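PDB 4EU0: PelD from Pseudomonas aeruginosa, which binds the second messenger cyclic di-GMP through its degenerate GGDEF domain, acting as an effector in pellicle formation. Local coordinates for residues 31-39 with 135-146; 205-216 with 226-234. One frame throughout, in Å; residues are numbered along the deposited sequence.

Contact 1: residues 31-39 with 135-146; sequences VLALLAQYG and TFSLLAILAGHI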
loop_
_atom_site.group_PDB
_atom_site.type_symbol
_atom_site.label_atom_id
_atom_site.label_comp_id
_atom_site.label_asym_id
_atom_site.label_seq_id
_atom_site.Cartn_x
_atom_site.Cartn_y
_atom_site.Cartn_z
ATOM N N VAL A 31 6.480 -2.200 14.681
ATOM C CA VAL A 31 5.428 -2.938 13.975
ATOM C C VAL A 31 4.393 -3.442 14.978
ATOM O O VAL A 31 3.192 -3.216 14.812
ATOM C CB VAL A 31 5.996 -4.115 13.130
ATOM C CG1 VAL A 31 4.863 -4.978 12.562
ATOM C CG2 VAL A 31 6.875 -3.592 11.998
ATOM N N LEU A 32 4.868 -4.102 16.030
ATOM C CA LEU A 32 3.985 -4.569 17.093
ATOM C C LEU A 32 3.197 -3.430 17.755
ATOM O O LEU A 32 1.990 -3.560 17.986
ATOM C CB LEU A 32 4.774 -5.362 18.135
ATOM C CG LEU A 32 3.971 -5.892 19.327
ATOM C CD1 LEU A 32 2.872 -6.845 18.875
ATOM C CD2 LEU A 32 4.896 -6.571 20.289
ATOM N N ALA A 33 3.876 -2.319 18.045
ATOM C CA ALA A 33 3.233 -1.145 18.649
ATOM C C ALA A 33 2.089 -0.624 17.780
ATOM O O ALA A 33 1.009 -0.323 18.289
ATOM C CB ALA A 33 4.249 -0.041 18.907
ATOM N N LEU A 34 2.340 -0.529 16.474
ATOM C CA LEU A 34 1.328 -0.106 15.506
ATOM C C LEU A 34 0.124 -1.045 15.519
ATOM O O LEU A 34 -1.023 -0.592 15.611
ATOM C CB LEU A 34 1.919 -0.021 14.098
ATOM C CG LEU A 34 2.722 1.215 13.688
ATOM C CD1 LEU A 34 3.206 1.047 12.246
ATOM C CD2 LEU A 34 1.891 2.482 13.828
ATOM N N LEU A 35 0.388 -2.348 15.435
ATOM C CA LEU A 35 -0.672 -3.353 15.487
ATOM C C LEU A 35 -1.426 -3.297 16.815
ATOM O O LEU A 35 -2.650 -3.450 16.845
ATOM C CB LEU A 35 -0.110 -4.755 15.222
ATOM C CG LEU A 35 0.282 -5.036 13.759
ATOM C CD1 LEU A 35 1.301 -6.148 13.672
ATOM C CD2 LEU A 35 -0.958 -5.366 12.922
ATOM N N ALA A 36 -0.687 -3.067 17.901
ATOM C CA ALA A 36 -1.270 -2.922 19.244
ATOM C C ALA A 36 -2.197 -1.712 19.351
ATOM O O ALA A 36 -3.270 -1.800 19.958
ATOM C CB ALA A 36 -0.175 -2.846 20.298
ATOM N N GLN A 37 -1.768 -0.596 18.758
ATOM C CA GLN A 37 -2.532 0.654 18.721
ATOM C C GLN A 37 -3.883 0.460 18.032
ATOM O O GLN A 37 -4.929 0.770 18.604
ATOM C CB GLN A 37 -1.707 1.744 18.011
ATOM C CG GLN A 37 -2.401 3.096 17.793
ATOM C CD GLN A 37 -1.649 3.997 16.805
ATOM O OE1 GLN A 37 -0.519 3.701 16.404
ATOM N NE2 GLN A 37 -2.279 5.100 16.409
ATOM N N TYR A 38 -3.858 -0.078 16.816
ATOM C CA TYR A 38 -5.080 -0.223 16.025
ATOM C C TYR A 38 -6.028 -1.323 16.530
ATOM O O TYR A 38 -7.247 -1.202 16.391
ATOM C CB TYR A 38 -4.728 -0.403 14.545
ATOM C CG TYR A 38 -4.307 0.885 13.868
ATOM C CD1 TYR A 38 -5.195 1.578 13.041
ATOM C CD2 TYR A 38 -3.030 1.415 14.055
ATOM C CE1 TYR A 38 -4.822 2.758 12.419
ATOM C CE2 TYR A 38 -2.645 2.601 13.434
ATOM C CZ TYR A 38 -3.547 3.264 12.617
ATOM O OH TYR A 38 -3.183 4.430 11.989
ATOM N N GLY A 39 -5.475 -2.374 17.133
ATOM C CA GLY A 39 -6.293 -3.462 17.679
ATOM C C GLY A 39 -6.660 -3.360 19.154
ATOM O O GLY A 39 -7.314 -4.255 19.700
ATOM N N THR A 135 -12.478 -4.577 13.927
ATOM C CA THR A 135 -11.082 -4.524 14.374
ATOM C C THR A 135 -10.219 -5.525 13.598
ATOM O O THR A 135 -9.092 -5.207 13.194
ATOM C CB THR A 135 -10.967 -4.759 15.895
ATOM O OG1 THR A 135 -11.881 -3.892 16.580
ATOM C CG2 THR A 135 -9.547 -4.494 16.396
ATOM N N PHE A 136 -10.757 -6.721 13.367
ATOM C CA PHE A 136 -10.056 -7.733 12.576
ATOM C C PHE A 136 -9.694 -7.174 11.202
ATOM O O PHE A 136 -8.573 -7.369 10.725
ATOM C CB PHE A 136 -10.892 -9.011 12.418
ATOM C CG PHE A 136 -11.204 -9.714 13.710
ATOM C CD1 PHE A 136 -10.450 -9.486 14.860
ATOM C CD2 PHE A 136 -12.251 -10.627 13.768
ATOM C CE1 PHE A 136 -10.747 -10.131 16.050
ATOM C CE2 PHE A 136 -12.552 -11.291 14.952
ATOM C CZ PHE A 136 -11.796 -11.046 16.098
ATOM N N SER A 137 -10.635 -6.463 10.575
ATOM C CA SER A 137 -10.395 -5.886 9.254
ATOM C C SER A 137 -9.269 -4.865 9.323
ATOM O O SER A 137 -8.385 -4.862 8.481
ATOM C CB SER A 137 -11.670 -5.266 8.670
ATOM O OG SER A 137 -12.647 -6.274 8.443
ATOM N N LEU A 138 -9.276 -4.025 10.352
ATOM C CA LEU A 138 -8.224 -3.022 10.487
ATOM C C LEU A 138 -6.839 -3.652 10.728
ATOM O O LEU A 138 -5.847 -3.194 10.181
ATOM C CB LEU A 138 -8.620 -2.003 11.555
ATOM C CG LEU A 138 -7.680 -1.448 12.609
ATOM C CD1 LEU A 138 -8.199 -0.086 13.058
ATOM C CD2 LEU A 138 -7.685 -2.424 13.770
ATOM N N LEU A 139 -6.791 -4.703 11.543
ATOM C CA LEU A 139 -5.553 -5.455 11.780
ATOM C C LEU A 139 -5.013 -6.080 10.489
ATOM O O LEU A 139 -3.805 -6.012 10.195
ATOM C CB LEU A 139 -5.815 -6.556 12.811
ATOM C CG LEU A 139 -5.300 -6.474 14.256
ATOM C CD1 LEU A 139 -4.914 -5.083 14.715
ATOM C CD2 LEU A 139 -6.289 -7.125 15.207
ATOM N N ALA A 140 -5.918 -6.669 9.709
ATOM C CA ALA A 140 -5.552 -7.294 8.439
ATOM C C ALA A 140 -5.056 -6.254 7.433
ATOM O O ALA A 140 -4.050 -6.473 6.752
ATOM C CB ALA A 140 -6.726 -8.092 7.874
ATOM N N ILE A 141 -5.733 -5.111 7.377
ATOM C CA ILE A 141 -5.330 -4.017 6.480
ATOM C C ILE A 141 -3.928 -3.543 6.825
ATOM O O ILE A 141 -3.064 -3.442 5.955
ATOM C CB ILE A 141 -6.302 -2.818 6.533
ATOM C CG1 ILE A 141 -7.677 -3.235 5.994
ATOM C CG2 ILE A 141 -5.690 -1.597 5.772
ATOM C CD1 ILE A 141 -8.800 -2.268 6.337
ATOM N N LEU A 142 -3.695 -3.276 8.100
ATOM C CA LEU A 142 -2.395 -2.801 8.545
ATOM C C LEU A 142 -1.295 -3.838 8.295
ATOM O O LEU A 142 -0.217 -3.492 7.810
ATOM C CB LEU A 142 -2.462 -2.389 10.022
ATOM C CG LEU A 142 -1.279 -1.730 10.736
ATOM C CD1 LEU A 142 -0.848 -0.407 10.089
ATOM C CD2 LEU A 142 -1.633 -1.519 12.208
ATOM N N ALA A 143 -1.570 -5.106 8.614
ATOM C CA ALA A 143 -0.585 -6.177 8.432
ATOM C C ALA A 143 -0.101 -6.280 6.978
ATOM O O ALA A 143 1.098 -6.449 6.724
ATOM C CB ALA A 143 -1.137 -7.515 8.925
ATOM N N GLY A 144 -1.034 -6.163 6.030
ATOM C CA GLY A 144 -0.704 -6.276 4.609
ATOM C C GLY A 144 0.191 -5.135 4.167
ATOM O O GLY A 144 1.198 -5.337 3.480
ATOM N N HIS A 145 -0.171 -3.926 4.574
ATOM C CA HIS A 145 0.647 -2.763 4.258
ATOM C C HIS A 145 2.036 -2.827 4.882
ATOM O O HIS A 145 3.014 -2.530 4.215
ATOM C CB HIS A 145 -0.077 -1.470 4.616
ATOM C CG HIS A 145 -1.127 -1.098 3.623
ATOM N ND1 HIS A 145 -2.388 -1.652 3.629
ATOM C CD2 HIS A 145 -1.084 -0.263 2.560
ATOM C CE1 HIS A 145 -3.086 -1.155 2.622
ATOM N NE2 HIS A 145 -2.317 -0.311 1.959
ATOM N N ILE A 146 2.128 -3.249 6.141
ATOM C CA ILE A 146 3.434 -3.364 6.776
ATOM C C ILE A 146 4.323 -4.363 6.043
ATOM O O ILE A 146 5.495 -4.087 5.811
ATOM C CB ILE A 146 3.331 -3.730 8.265
ATOM C CG1 ILE A 146 2.671 -2.585 9.035
ATOM C CG2 ILE A 146 4.731 -4.022 8.848
ATOM C CD1 ILE A 146 2.136 -2.990 10.414
#

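Contact 2: residues 205-216 with 226-234; sequences LEGSQRGLDVQL and VLLVLLPLT. With C2E (9,9'-[(2R,3R,3aS,5S,7aR,9R,10R,10aS,12S,14aR)-3,5,10,12-tetrahydroxy-5,12-dioxidooctahydro-2H,7H-difuro[3,2-d:3',2'-j][1,3,7,9,2,8]tetraoxadiphosphacyclododecine-2,9-diyl]bis(2-amino-1,9-dihydro-6H-purin-6-one)), chain B.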
loop_
_atom_site.group_PDB
_atom_site.type_symbol
_atom_site.label_atom_id
_atom_site.label_comp_id
_atom_site.label_asym_id
_atom_site.label_seq_id
_atom_site.Cartn_x
_atom_site.Cartn_y
_atom_site.Cartn_z
ATOM N N LEU A 205 3.813 18.260 -12.084
ATOM C CA LEU A 205 3.084 17.096 -11.572
ATOM C C LEU A 205 3.998 16.222 -10.697
ATOM O O LEU A 205 3.602 15.803 -9.602
ATOM C CB LEU A 205 2.470 16.302 -12.732
ATOM C CG LEU A 205 1.278 16.955 -13.432
ATOM C CD1 LEU A 205 0.997 16.208 -14.736
ATOM C CD2 LEU A 205 0.022 16.978 -12.519
ATOM N N GLU A 206 5.230 15.989 -11.146
ATOM C CA GLU A 206 6.198 15.241 -10.337
ATOM C C GLU A 206 6.431 15.888 -8.974
ATOM O O GLU A 206 6.466 15.199 -7.965
ATOM C CB GLU A 206 7.533 15.080 -11.067
ATOM C CG GLU A 206 7.453 14.210 -12.322
ATOM C CD GLU A 206 8.774 14.188 -13.069
ATOM O OE1 GLU A 206 9.840 14.153 -12.405
ATOM O OE2 GLU A 206 8.757 14.212 -14.313
ATOM N N GLY A 207 6.562 17.213 -8.947
ATOM C CA GLY A 207 6.866 17.919 -7.706
ATOM C C GLY A 207 5.710 17.926 -6.720
ATOM O O GLY A 207 5.915 18.176 -5.534
ATOM N N SER A 208 4.506 17.635 -7.211
ATOM C CA SER A 208 3.285 17.673 -6.396
ATOM C C SER A 208 3.105 16.422 -5.541
ATOM O O SER A 208 2.216 16.381 -4.672
ATOM C CB SER A 208 2.051 17.823 -7.298
ATOM O OG SER A 208 1.725 16.604 -7.931
ATOM N N GLN A 209 3.921 15.399 -5.797
ATOM C CA GLN A 209 3.746 14.110 -5.120
ATOM C C GLN A 209 3.771 14.280 -3.608
ATOM O O GLN A 209 4.644 14.958 -3.059
ATOM C CB GLN A 209 4.828 13.127 -5.553
ATOM C CG GLN A 209 4.563 11.708 -5.067
ATOM C CD GLN A 209 5.608 10.732 -5.530
ATOM O OE1 GLN A 209 5.788 10.522 -6.730
ATOM N NE2 GLN A 209 6.302 10.114 -4.582
ATOM N N ARG A 210 2.820 13.624 -2.948
ATOM C CA ARG A 210 2.598 13.766 -1.526
ATOM C C ARG A 210 2.315 12.401 -0.910
ATOM O O ARG A 210 1.603 11.590 -1.499
ATOM C CB ARG A 210 1.414 14.716 -1.285
ATOM C CG ARG A 210 0.961 14.843 0.157
ATOM C CD ARG A 210 -0.194 15.856 0.326
ATOM N NE ARG A 210 0.217 17.253 0.190
ATOM C CZ ARG A 210 -0.596 18.298 0.369
ATOM N NH1 ARG A 210 -1.873 18.112 0.689
ATOM N NH2 ARG A 210 -0.136 19.532 0.223
ATOM N N GLY A 211 2.877 12.165 0.272
ATOM C CA GLY A 211 2.546 10.976 1.074
ATOM C C GLY A 211 2.769 9.656 0.367
ATOM O O GLY A 211 3.830 9.436 -0.237
ATOM N N LEU A 212 1.770 8.769 0.444
ATOM C CA LEU A 212 1.867 7.435 -0.145
ATOM C C LEU A 212 1.601 7.395 -1.642
ATOM O O LEU A 212 1.732 6.343 -2.263
ATOM C CB LEU A 212 0.932 6.450 0.559
ATOM C CG LEU A 212 1.206 6.228 2.039
ATOM C CD1 LEU A 212 0.018 5.543 2.673
ATOM C CD2 LEU A 212 2.489 5.411 2.214
ATOM N N ASP A 213 1.239 8.540 -2.227
ATOM C CA ASP A 213 0.989 8.574 -3.665
ATOM C C ASP A 213 2.257 8.193 -4.416
ATOM O O ASP A 213 3.373 8.559 -4.005
ATOM C CB ASP A 213 0.542 9.950 -4.138
ATOM C CG ASP A 213 -0.772 10.404 -3.512
ATOM O OD1 ASP A 213 -1.437 9.644 -2.769
ATOM O OD2 ASP A 213 -1.147 11.561 -3.781
ATOM N N VAL A 214 2.079 7.456 -5.507
ATOM C CA VAL A 214 3.186 7.055 -6.360
ATOM C C VAL A 214 2.874 7.368 -7.813
ATOM O O VAL A 214 1.699 7.354 -8.234
ATOM C CB VAL A 214 3.573 5.550 -6.196
ATOM C CG1 VAL A 214 4.223 5.311 -4.827
ATOM C CG2 VAL A 214 2.363 4.632 -6.376
ATOM N N GLN A 215 3.929 7.669 -8.562
ATOM C CA GLN A 215 3.791 8.087 -9.947
ATOM C C GLN A 215 4.625 7.255 -10.894
ATOM O O GLN A 215 5.675 6.727 -10.517
ATOM C CB GLN A 215 4.222 9.550 -10.098
ATOM C CG GLN A 215 3.518 10.509 -9.172
ATOM C CD GLN A 215 3.982 11.926 -9.404
ATOM O OE1 GLN A 215 5.059 12.142 -9.961
ATOM N NE2 GLN A 215 3.172 12.894 -8.997
ATOM N N LEU A 216 4.164 7.188 -12.139
ATOM C CA LEU A 216 4.898 6.577 -13.237
ATOM C C LEU A 216 4.956 7.540 -14.415
ATOM O O LEU A 216 3.927 8.059 -14.858
ATOM C CB LEU A 216 4.223 5.284 -13.703
ATOM C CG LEU A 216 4.722 3.896 -13.324
ATOM C CD1 LEU A 216 4.262 2.878 -14.369
ATOM C CD2 LEU A 216 6.239 3.859 -13.174
ATOM N N VAL A 226 2.698 10.554 -20.553
ATOM C CA VAL A 226 1.585 10.237 -19.669
ATOM C C VAL A 226 2.178 10.092 -18.284
ATOM O O VAL A 226 3.122 9.316 -18.101
ATOM C CB VAL A 226 0.887 8.910 -20.045
ATOM C CG1 VAL A 226 -0.125 8.511 -18.966
ATOM C CG2 VAL A 226 0.221 8.998 -21.422
ATOM N N LEU A 227 1.647 10.859 -17.333
ATOM C CA LEU A 227 2.013 10.684 -15.939
ATOM C C LEU A 227 0.878 10.005 -15.198
ATOM O O LEU A 227 -0.217 10.560 -15.067
ATOM C CB LEU A 227 2.366 12.010 -15.280
ATOM C CG LEU A 227 2.877 11.818 -13.844
ATOM C CD1 LEU A 227 4.302 11.246 -13.822
ATOM C CD2 LEU A 227 2.860 13.115 -13.129
ATOM N N LEU A 228 1.143 8.789 -14.733
ATOM C CA LEU A 228 0.189 8.053 -13.925
ATOM C C LEU A 228 0.424 8.400 -12.472
ATOM O O LEU A 228 1.570 8.437 -12.011
ATOM C CB LEU A 228 0.435 6.564 -14.105
ATOM C CG LEU A 228 -0.678 5.537 -14.151
ATOM C CD1 LEU A 228 -1.991 6.060 -14.753
ATOM C CD2 LEU A 228 -0.094 4.350 -14.945
ATOM N N VAL A 229 -0.650 8.664 -11.745
ATOM C CA VAL A 229 -0.551 8.893 -10.304
ATOM C C VAL A 229 -1.565 8.024 -9.586
ATOM O O VAL A 229 -2.758 8.126 -9.839
ATOM C CB VAL A 229 -0.806 10.372 -9.899
ATOM C CG1 VAL A 229 -0.499 10.559 -8.417
ATOM C CG2 VAL A 229 0.043 11.325 -10.738
ATOM N N LEU A 230 -1.079 7.186 -8.674
ATOM C CA LEU A 230 -1.961 6.418 -7.798
ATOM C C LEU A 230 -2.082 7.119 -6.443
ATOM O O LEU A 230 -1.086 7.524 -5.838
ATOM C CB LEU A 230 -1.419 4.995 -7.605
ATOM C CG LEU A 230 -2.183 4.122 -6.599
ATOM C CD1 LEU A 230 -3.532 3.657 -7.161
ATOM C CD2 LEU A 230 -1.336 2.920 -6.162
ATOM N N LEU A 231 -3.318 7.251 -5.975
ATOM C CA LEU A 231 -3.624 7.807 -4.675
ATOM C C LEU A 231 -4.186 6.709 -3.773
ATOM O O LEU A 231 -5.404 6.497 -3.742
ATOM C CB LEU A 231 -4.679 8.917 -4.820
ATOM C CG LEU A 231 -4.306 10.194 -5.589
ATOM C CD1 LEU A 231 -4.132 9.943 -7.089
ATOM C CD2 LEU A 231 -5.430 11.203 -5.342
ATOM N N PRO A 232 -3.307 6.001 -3.037
ATOM C CA PRO A 232 -3.795 4.911 -2.183
ATOM C C PRO A 232 -4.591 5.425 -0.996
ATOM O O PRO A 232 -4.384 6.557 -0.549
ATOM C CB PRO A 232 -2.496 4.255 -1.680
ATOM C CG PRO A 232 -1.433 4.688 -2.661
ATOM C CD PRO A 232 -1.841 6.103 -2.982
ATOM N N LEU A 233 -5.498 4.590 -0.493
ATOM C CA LEU A 233 -6.232 4.882 0.736
ATOM C C LEU A 233 -6.818 6.297 0.734
ATOM O O LEU A 233 -6.707 7.017 1.704
ATOM C CB LEU A 233 -5.326 4.678 1.959
ATOM C CG LEU A 233 -4.698 3.290 2.083
ATOM C CD1 LEU A 233 -3.647 3.263 3.176
ATOM C CD2 LEU A 233 -5.771 2.253 2.363
ATOM N N THR A 234 -7.453 6.663 -0.375
ATOM C CA THR A 234 -7.956 8.008 -0.582
ATOM C C THR A 234 -9.395 7.950 -1.074
ATOM O O THR A 234 -9.675 7.299 -2.080
ATOM C CB THR A 234 -7.065 8.741 -1.593
ATOM O OG1 THR A 234 -5.770 8.911 -1.012
ATOM C CG2 THR A 234 -7.640 10.117 -1.958
HETATM P P1 C2E B . -5.127 20.357 1.115
HETATM O O2P C2E B . -6.023 21.473 0.624
HETATM O O1P C2E B . -3.698 20.300 0.640
HETATM O "O5'" C2E B . -5.815 18.951 0.805
HETATM C "C5'" C2E B . -7.191 18.699 1.087
HETATM C "C4'" C2E B . -7.515 17.217 0.929
HETATM O "O4'" C2E B . -7.456 16.841 -0.457
HETATM C "C3'" C2E B . -6.573 16.262 1.654
HETATM O "O3'" C2E B . -6.939 15.973 3.008
HETATM C "C2'" C2E B . -6.677 15.016 0.813
HETATM O "O2'" C2E B . -7.894 14.340 1.145
HETATM C "C1'" C2E B . -6.820 15.571 -0.587
HETATM N N9 C2E B . -5.483 15.739 -1.224
HETATM C C8 C2E B . -4.882 16.905 -1.520
HETATM N N7 C2E B . -3.673 16.698 -2.105
HETATM C C5 C2E B . -3.516 15.364 -2.192
HETATM C C6 C2E B . -2.473 14.455 -2.691
HETATM O O6 C2E B . -1.348 14.962 -3.239
HETATM N N1 C2E B . -2.677 13.122 -2.593
HETATM C C2 C2E B . -3.794 12.585 -2.032
HETATM N N2 C2E B . -3.895 11.239 -1.972
HETATM N N3 C2E B . -4.797 13.370 -1.547
HETATM C C4 C2E B . -4.707 14.730 -1.601
HETATM P P11 C2E B . -5.803 15.548 4.067
HETATM O O21 C2E B . -6.471 15.169 5.380
HETATM O O11 C2E B . -4.801 14.586 3.463
HETATM O O5A C2E B . -5.061 16.946 4.326
HETATM C C5A C2E B . -5.787 18.074 4.810
HETATM C C4A C2E B . -4.859 19.272 4.831
HETATM O O4A C2E B . -3.693 18.988 5.605
HETATM C C3A C2E B . -4.315 19.592 3.454
HETATM O O3A C2E B . -5.177 20.434 2.717
HETATM C C2A C2E B . -2.996 20.262 3.734
HETATM O O2A C2E B . -3.200 21.636 4.094
HETATM C C1A C2E B . -2.525 19.485 4.944
HETATM N N91 C2E B . -1.643 18.366 4.514
HETATM C C81 C2E B . -1.947 17.054 4.484
HETATM N N71 C2E B . -0.895 16.313 4.050
HETATM C C51 C2E B . 0.113 17.167 3.789
HETATM C C61 C2E B . 1.512 17.069 3.303
HETATM O O61 C2E B . 2.069 15.870 2.994
HETATM N N11 C2E B . 2.224 18.210 3.172
HETATM C C21 C2E B . 1.699 19.426 3.471
HETATM N N21 C2E B . 2.474 20.530 3.316
HETATM N N31 C2E B . 0.429 19.584 3.925
HETATM C C41 C2E B . -0.388 18.515 4.098
HETATM O O HOH W 1 -2.243 8.368 -0.496
#

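Contact 1: residues 31-39 with 135-146
Tyr-38 and Leu-35 meet Leu-138, Leu-139, Leu-142 and Ile-146 where two helices of the GAF domain pack almost antiparallel, their axes 9.4 Å apart at an angle of 158°. Tyr-38 can be followed outward. Its CB rests on Leu-138, with CD2 of that leucine 3.7 Å away. CG, turned anti to the carbonyl carbon (chi1 -76°), meets Leu-142 CD2 and carries the ring out between two leucines. Leu-138 CD1 comes to the ring edge, near its plane, 3.4 Å from Tyr-38 CD1, while Leu-142 CD2 approaches Tyr-38 CD2 obliquely at 3.7 Å. Beyond the leucines the hydroxyl OH is hydrogen-bonded to Ser-6 OG on helix 2-16, so a tyrosine serves here with an apolar root and a polar tip.

Leu-35 forms a knob in a hole made by Leu-139, Leu-142, Ala-143 and Ile-146. Its CD2 lies 4.0 Å from Leu-142 CD2, and Ala-143, with only a methyl, lets Leu-35 CD2 come within 4.4 Å of its backbone N. At the far end the branched Val-31 spreads both methyls over Ile-146, each 3.8 Å from CG2 of that isoleucine. No hydrogen bond crosses the interface; the contact between the two segments is apolar packing. Val-31 and Ala-143 also touch Leu-110 of strand 106-111, placing the pair against the domain's antiparallel sheet.

At the other end Gly-39 has no side chain, and its bare CA lets two methyl groups lie directly on it, Thr-135 CG2 and Leu-139 CD1, both at 3.6 Å.

Contact 2: residues 205-216 with 226-234
Val-214 pairs with Leu-230, and Leu-216 with Leu-228, as hydrogen-bonded pairs of an antiparallel beta hairpin, with Gln-215 and Val-229 the non-hydrogen-bonded pair between them. Of the four backbone bonds, Leu-230 N to Val-214 O is the shortest (2.8 Å). The extended Gln-215 is long enough for NE2 to donate to Leu-205 O (3.0 Å) from above the carbonyl plane, tying helix 198-207 to strand 214-219; that oxygen also accepts from Ser-208 N and OG.

Apolar contacts divide between the sheet's faces. Val-214 and Leu-230 lie side by side on one, together with Leu-216 and Leu-228. On the other, Gln-215 runs alongside Val-229 (CG to CG2, 3.9 Å).

Ligand bonds come next. Arg-210 and Asp-213 form an RxxD motif like that of the GGDEF inhibitory site, spanning a type II' turn with Gly-211 at positive phi. Arg-210 NH1 grips phosphate oxygen O1P (2.8 Å), its guanidinium face against one guanine. The Asp-213 carboxylate accepts from the other: N2 to OD1 (3.0 Å, 169°) and N1 to OD2, whose shortness is doubtful. Thr-234 OG1 accepts from N2 (3.1 Å) and donates to Pro-232 O. A water bridges Asp-213 OD1 and Pro-232 O. Arg-245 also hydrogen-bonds the nucleotide.

Strand 226-231 continues the sheet to strand 185-192; helix 162-181 covers the Val-214 face, while helix 236-253 touches Leu-205 and Thr-234.

How the contacts relate
Contact 1 lies in the GAF domain and contact 2 in the GGDEF domain, their centres 24 Å apart on opposite sides of the chain's centre. They nevertheless touch: His-145 NE2 packs 4.0 Å from Leu-233 CD1. The imidazole is steadied within its own helix by ND1 donating to Ile-141 O. Helix 2-16 runs between the two, with Leu-7 touching both His-145 and Leu-233. Arg-4 of the same helix belongs to the ligand pocket and hydrogen-bonds Leu-233 O. Contact 2 binds the nucleotide directly, through Arg-210, Asp-213 and Thr-234, whereas the Tyr-38 side chain of contact 1 stays about 13 Å from the ligand and about 8 Å from that of Arg-4.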